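PDB 3PJP: transcription elongation factor SPT6 from Candida glabrata, which binds the phosphorylated C-terminal repeat domain of RNA polymerase II through its tandem SH2 domain and probably chaperones histones H3-H4 during transcription elongation. Local coordinates for residues L149-N154 against Y160-K165; I61-K66 against L70-V75. All coordinates share one frame; numbering follows the deposited sequence.

Interaction 1. Residues L149-N154 against Y160-K165; sequences LIFKLN and YIWNVK
Leu149 and Trp162 pair backbone to backbone through two hydrogen bonds: Trp162 N reaches Leu149 O at 2.8 Å, and Leu149 N returns a bond to Trp162 O at 2.9 Å. Phe151 and Tyr160 form the next hydrogen-bonded pair. Here Tyr160 N donates to Phe151 O at 2.9 Å, and Phe151 N meets Tyr160 O at 3.1 Å. Ile150 and Ile161 make the non-hydrogen-bonded pair between them. These bonds belong to the antiparallel hairpin of strands 146-152 and 159-166, the two middle strands of the second, C-terminal sheet in the tandem SH2 module. Strand 134-139 continues the sheet beyond Ile150, while strand 171-173 continues it beyond Lys165. On the face that carries Leu149, Phe151, Tyr160 and Trp162, the rings gather into an aromatic cluster. Phe151 CG sits between its own backbone N and carbonyl carbon (chi1 62°), which swings the ring across to the neighbouring strand. Its edge, through Phe151 CE2 and CZ, stands against the face of the Trp162 indole, near the five-membered ring, in a T-shaped stack, with Phe151 CZ 3.5 Å from Trp162 CE2 and the planes at 76°. Over one face of the same phenyl ring lies Tyr160 CB, a CH-pi contact 3.9 Å from the Phe151 ring centroid; the Tyr160 ring itself is slid aside and barely overlaps. Phe188 of helix 181-191 adds another edge-to-face partner for Phe151. On the other face, Ile150 and Ile161 lie side by side with Ile150 CG2 4.0 Å from Ile161 CG1, and both touch helix 115-128.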
loop_
_atom_site.group_PDB
_atom_site.type_symbol
_atom_site.label_atom_id
_atom_site.label_comp_id
_atom_site.label_asym_id
_atom_site.label_seq_id
_atom_site.Cartn_x
_atom_site.Cartn_y
_atom_site.Cartn_z
ATOM N N LEU A 149 4.906 -5.047 10.302
ATOM C CA LEU A 149 5.753 -4.367 11.263
ATOM C C LEU A 149 6.021 -5.393 12.353
ATOM O O LEU A 149 5.134 -5.717 13.133
ATOM C CB LEU A 149 5.029 -3.150 11.836
ATOM C CG LEU A 149 5.559 -2.427 13.081
ATOM C CD1 LEU A 149 7.072 -2.244 13.074
ATOM C CD2 LEU A 149 4.870 -1.080 13.197
ATOM N N ILE A 150 7.238 -5.924 12.370
ATOM C CA ILE A 150 7.587 -7.050 13.239
ATOM C C ILE A 150 8.612 -6.543 14.248
ATOM O O ILE A 150 9.599 -5.905 13.871
ATOM C CB ILE A 150 8.174 -8.210 12.428
ATOM C CG1 ILE A 150 7.292 -8.496 11.203
ATOM C CG2 ILE A 150 8.342 -9.461 13.305
ATOM C CD1 ILE A 150 7.789 -9.619 10.323
ATOM N N PHE A 151 8.363 -6.806 15.527
ATOM C CA PHE A 151 9.147 -6.190 16.602
ATOM C C PHE A 151 9.228 -7.047 17.862
ATOM O O PHE A 151 8.398 -7.920 18.099
ATOM C CB PHE A 151 8.608 -4.787 16.949
ATOM C CG PHE A 151 7.188 -4.773 17.458
ATOM C CD1 PHE A 151 6.929 -4.720 18.813
ATOM C CD2 PHE A 151 6.115 -4.792 16.584
ATOM C CE1 PHE A 151 5.627 -4.695 19.293
ATOM C CE2 PHE A 151 4.800 -4.760 17.063
ATOM C CZ PHE A 151 4.566 -4.711 18.429
ATOM N N LYS A 152 10.243 -6.764 18.667
ATOM C CA LYS A 152 10.460 -7.463 19.922
ATOM C C LYS A 152 11.198 -6.504 20.845
ATOM O O LYS A 152 12.236 -5.946 20.472
ATOM C CB LYS A 152 11.287 -8.723 19.658
ATOM C CG LYS A 152 11.421 -9.674 20.823
ATOM C CD LYS A 152 12.227 -10.902 20.395
ATOM C CE LYS A 152 12.436 -11.884 21.544
ATOM N NZ LYS A 152 11.217 -12.694 21.753
ATOM N N LEU A 153 10.646 -6.299 22.038
ATOM C CA LEU A 153 11.143 -5.308 22.985
ATOM C C LEU A 153 12.461 -5.716 23.651
ATOM O O LEU A 153 13.358 -4.893 23.838
ATOM C CB LEU A 153 10.085 -5.060 24.064
ATOM C CG LEU A 153 10.474 -4.065 25.157
ATOM C CD1 LEU A 153 10.414 -2.631 24.640
ATOM C CD2 LEU A 153 9.587 -4.237 26.381
ATOM N N ASN A 154 12.556 -6.989 24.017
ATOM C CA ASN A 154 13.755 -7.546 24.629
ATOM C C ASN A 154 13.595 -9.053 24.733
ATOM O O ASN A 154 12.560 -9.599 24.352
ATOM C CB ASN A 154 13.987 -6.939 26.014
ATOM C CG ASN A 154 12.786 -7.101 26.924
ATOM O OD1 ASN A 154 12.196 -8.179 27.006
ATOM N ND2 ASN A 154 12.399 -6.021 27.590
ATOM N N TYR A 160 6.029 -9.601 18.200
ATOM C CA TYR A 160 4.695 -9.266 17.727
ATOM C C TYR A 160 4.730 -8.860 16.267
ATOM O O TYR A 160 5.754 -8.413 15.757
ATOM C CB TYR A 160 4.103 -8.114 18.525
ATOM C CG TYR A 160 3.859 -8.439 19.985
ATOM C CD1 TYR A 160 2.710 -9.115 20.380
ATOM C CD2 TYR A 160 4.766 -8.051 20.960
ATOM C CE1 TYR A 160 2.477 -9.404 21.722
ATOM C CE2 TYR A 160 4.543 -8.327 22.304
ATOM C CZ TYR A 160 3.396 -9.008 22.672
ATOM O OH TYR A 160 3.170 -9.291 24.001
ATOM N N ILE A 161 3.592 -9.015 15.609
ATOM C CA ILE A 161 3.451 -8.604 14.229
ATOM C C ILE A 161 2.263 -7.685 14.131
ATOM O O ILE A 161 1.124 -8.088 14.384
ATOM C CB ILE A 161 3.273 -9.814 13.271
ATOM C CG1 ILE A 161 4.509 -10.717 13.332
ATOM C CG2 ILE A 161 3.019 -9.333 11.840
ATOM C CD1 ILE A 161 4.461 -11.901 12.399
ATOM N N TRP A 162 2.535 -6.431 13.774
ATOM C CA TRP A 162 1.477 -5.482 13.460
ATOM C C TRP A 162 1.396 -5.281 11.948
ATOM O O TRP A 162 2.241 -5.772 11.199
ATOM C CB TRP A 162 1.713 -4.153 14.169
ATOM C CG TRP A 162 1.443 -4.218 15.648
ATOM C CD1 TRP A 162 1.051 -5.320 16.373
ATOM C CD2 TRP A 162 1.590 -3.151 16.591
ATOM N NE1 TRP A 162 0.930 -4.984 17.697
ATOM C CE2 TRP A 162 1.250 -3.661 17.857
ATOM C CE3 TRP A 162 1.956 -1.804 16.481
ATOM C CZ2 TRP A 162 1.277 -2.870 19.017
ATOM C CZ3 TRP A 162 1.980 -1.020 17.623
ATOM C CH2 TRP A 162 1.641 -1.554 18.878
ATOM N N ASN A 163 0.382 -4.552 11.494
ATOM C CA ASN A 163 0.102 -4.478 10.065
ATOM C C ASN A 163 -0.030 -3.029 9.640
ATOM O O ASN A 163 -0.691 -2.250 10.313
ATOM C CB ASN A 163 -1.177 -5.235 9.738
ATOM C CG ASN A 163 -1.063 -6.722 10.057
ATOM O OD1 ASN A 163 -0.478 -7.486 9.291
ATOM N ND2 ASN A 163 -1.598 -7.127 11.201
ATOM N N VAL A 164 0.597 -2.691 8.516
ATOM C CA VAL A 164 0.623 -1.312 8.040
ATOM C C VAL A 164 0.093 -1.301 6.613
ATOM O O VAL A 164 0.555 -2.074 5.775
ATOM C CB VAL A 164 2.056 -0.748 8.047
ATOM C CG1 VAL A 164 2.089 0.636 7.406
ATOM C CG2 VAL A 164 2.605 -0.667 9.469
ATOM N N LYS A 165 -0.890 -0.441 6.331
ATOM C CA LYS A 165 -1.469 -0.370 4.983
ATOM C C LYS A 165 -0.966 0.872 4.256
ATOM O O LYS A 165 -1.032 1.989 4.777
ATOM C CB LYS A 165 -3.002 -0.372 5.051
ATOM C CG LYS A 165 -3.706 -0.093 3.700
ATOM C CD LYS A 165 -3.922 -1.337 2.883
ATOM C CE LYS A 165 -4.864 -1.042 1.709
ATOM N NZ LYS A 165 -5.094 -2.232 0.847
#

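Interaction 2. Residues I61-K66 against L70-V75; sequences IQELEK and LALGKV
Glu63 OE2 is gripped by Gly73 N at 2.8 Å, a nearly straight hydrogen bond that comes in from above the carboxylate plane, and by Arg6 through a salt bridge. The other oxygen, Glu63 OE1, takes the ammonium of Lys66 in a salt bridge. Bent at chi3 and chi4 (60° and 71°), the lysine chain curls back so that Lys66 NZ also donates to Ala71 O at 2.7 Å. The carbonyls of Asp42 and Pro69 are hydrogen-bonding partners too, so four acceptors surround three N-H groups and at least one must be shared. The Glu63 carboxylate and the Lys66 ammonium together tie the last part of strand 55-64 to the loop leading into strand 75-78 of the N-terminal SH2 sheet. Where the loop meets strand 55-64, Lys74 and Val75 both face Leu64 in a classic beta bulge. Leu64 N donates to Val75 O at 2.9 Å; the return bond from Val75 N to Leu64 O is weak at 3.3 Å. Lys74 N donates to Glu65 O at 3.1 Å. The side chains of the bulge pair also touch, Leu64 CD1 lying 4.1 Å from Val75 CG1. A water donates to Glu65 OE1 and accepts a weak bond from Lys74 NZ.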
loop_
_atom_site.group_PDB
_atom_site.type_symbol
_atom_site.label_atom_id
_atom_site.label_comp_id
_atom_site.label_asym_id
_atom_site.label_seq_id
_atom_site.Cartn_x
_atom_site.Cartn_y
_atom_site.Cartn_z
ATOM N N ILE A 61 -12.168 2.366 -8.955
ATOM C CA ILE A 61 -12.620 3.733 -9.182
ATOM C C ILE A 61 -14.142 3.745 -9.334
ATOM O O ILE A 61 -14.696 3.115 -10.241
ATOM C CB ILE A 61 -11.961 4.332 -10.445
ATOM C CG1 ILE A 61 -10.439 4.316 -10.316
ATOM C CG2 ILE A 61 -12.413 5.768 -10.647
ATOM C CD1 ILE A 61 -9.727 4.537 -11.640
ATOM N N GLN A 62 -14.822 4.453 -8.440
ATOM C CA GLN A 62 -16.272 4.595 -8.526
ATOM C C GLN A 62 -16.634 5.884 -9.267
ATOM O O GLN A 62 -16.116 6.970 -8.962
ATOM C CB GLN A 62 -16.894 4.607 -7.129
ATOM C CG GLN A 62 -18.365 5.023 -7.082
ATOM C CD GLN A 62 -19.326 3.877 -7.329
ATOM O OE1 GLN A 62 -19.384 2.918 -6.552
ATOM N NE2 GLN A 62 -20.092 3.966 -8.417
ATOM N N GLU A 63 -17.528 5.782 -10.244
ATOM C CA GLU A 63 -17.973 6.985 -10.950
ATOM C C GLU A 63 -19.219 7.578 -10.324
ATOM O O GLU A 63 -20.100 6.856 -9.868
ATOM C CB GLU A 63 -18.297 6.661 -12.399
ATOM C CG GLU A 63 -17.153 6.154 -13.208
ATOM C CD GLU A 63 -17.604 5.848 -14.616
ATOM O OE1 GLU A 63 -18.187 4.769 -14.813
ATOM O OE2 GLU A 63 -17.408 6.699 -15.508
ATOM N N LEU A 64 -19.287 8.905 -10.318
ATOM C CA LEU A 64 -20.508 9.617 -9.985
ATOM C C LEU A 64 -20.799 10.625 -11.083
ATOM O O LEU A 64 -19.911 11.000 -11.851
ATOM C CB LEU A 64 -20.360 10.375 -8.667
ATOM C CG LEU A 64 -19.749 9.657 -7.465
ATOM C CD1 LEU A 64 -19.628 10.637 -6.321
ATOM C CD2 LEU A 64 -20.570 8.436 -7.067
ATOM N N GLU A 65 -22.046 11.085 -11.132
ATOM C CA GLU A 65 -22.449 12.120 -12.077
ATOM C C GLU A 65 -22.128 11.756 -13.528
ATOM O O GLU A 65 -21.549 12.547 -14.276
ATOM C CB GLU A 65 -21.831 13.468 -11.691
ATOM C CG GLU A 65 -22.104 13.835 -10.229
ATOM C CD GLU A 65 -21.637 15.238 -9.871
ATOM O OE1 GLU A 65 -20.985 15.890 -10.703
ATOM O OE2 GLU A 65 -21.930 15.689 -8.747
ATOM N N LYS A 66 -22.487 10.532 -13.903
ATOM C CA LYS A 66 -22.471 10.115 -15.297
ATOM C C LYS A 66 -23.743 10.630 -15.966
ATOM O O LYS A 66 -24.820 10.574 -15.377
ATOM C CB LYS A 66 -22.430 8.589 -15.373
ATOM C CG LYS A 66 -21.238 7.947 -14.668
ATOM C CD LYS A 66 -21.504 6.472 -14.314
ATOM C CE LYS A 66 -21.794 5.607 -15.538
ATOM N NZ LYS A 66 -20.577 5.387 -16.358
ATOM N N LEU A 70 -23.312 4.851 -20.205
ATOM C CA LEU A 70 -22.073 4.686 -20.956
ATOM C C LEU A 70 -21.113 5.868 -20.858
ATOM O O LEU A 70 -20.033 5.839 -21.444
ATOM C CB LEU A 70 -22.379 4.388 -22.425
ATOM C CG LEU A 70 -23.020 3.031 -22.743
ATOM C CD1 LEU A 70 -23.583 3.033 -24.160
ATOM C CD2 LEU A 70 -22.021 1.905 -22.556
ATOM N N ALA A 71 -21.501 6.910 -20.131
ATOM C CA ALA A 71 -20.684 8.116 -20.077
ATOM C C ALA A 71 -19.719 8.112 -18.887
ATOM O O ALA A 71 -20.029 7.600 -17.821
ATOM C CB ALA A 71 -21.559 9.355 -20.037
ATOM N N LEU A 72 -18.551 8.705 -19.102
ATOM C CA LEU A 72 -17.568 8.892 -18.048
ATOM C C LEU A 72 -18.111 9.851 -16.991
ATOM O O LEU A 72 -18.557 10.955 -17.315
ATOM C CB LEU A 72 -16.279 9.449 -18.650
ATOM C CG LEU A 72 -15.166 9.813 -17.667
ATOM C CD1 LEU A 72 -14.706 8.589 -16.883
ATOM C CD2 LEU A 72 -14.012 10.454 -18.419
ATOM N N GLY A 73 -18.083 9.422 -15.733
ATOM C CA GLY A 73 -18.516 10.253 -14.622
ATOM C C GLY A 73 -17.740 11.555 -14.517
ATOM O O GLY A 73 -16.538 11.596 -14.800
ATOM N N LYS A 74 -18.436 12.622 -14.123
ATOM C CA LYS A 74 -17.809 13.922 -13.887
ATOM C C LYS A 74 -16.960 13.930 -12.612
ATOM O O LYS A 74 -16.092 14.803 -12.440
ATOM C CB LYS A 74 -18.867 15.028 -13.773
ATOM C CG LYS A 74 -19.486 15.494 -15.086
ATOM C CD LYS A 74 -20.418 16.671 -14.821
ATOM C CE LYS A 74 -21.440 16.851 -15.926
ATOM N NZ LYS A 74 -22.709 17.413 -15.389
ATOM N N VAL A 75 -17.229 12.974 -11.722
ATOM C CA VAL A 75 -16.521 12.850 -10.447
ATOM C C VAL A 75 -16.113 11.393 -10.309
ATOM O O VAL A 75 -16.931 10.510 -10.530
ATOM C CB VAL A 75 -17.425 13.250 -9.252
ATOM C CG1 VAL A 75 -16.723 13.023 -7.908
ATOM C CG2 VAL A 75 -17.831 14.718 -9.355
HETATM O O HOH W 1 -22.733 17.948 -12.066
#

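In the fold
Interactions 1 and 2 belong to different sheets of the tandem SH2 module, on opposite sides of the chain's centre, with centres about 40 Å apart and no touch between them. Interaction 1 pairs two strands in the middle of the C-terminal sheet; interaction 2 joins a strand of the N-terminal sheet to the loop entering its neighbour, through a single antiparallel bridge. Interaction 1 is partly buried between helices 115-128 and 181-191, and apart from regular backbone bonds its contacts are aromatic and aliphatic. Interaction 2 is a surface contact with a disturbed register, where charged side chains bonding to backbone groups do much of the holding and apolar contact is slight.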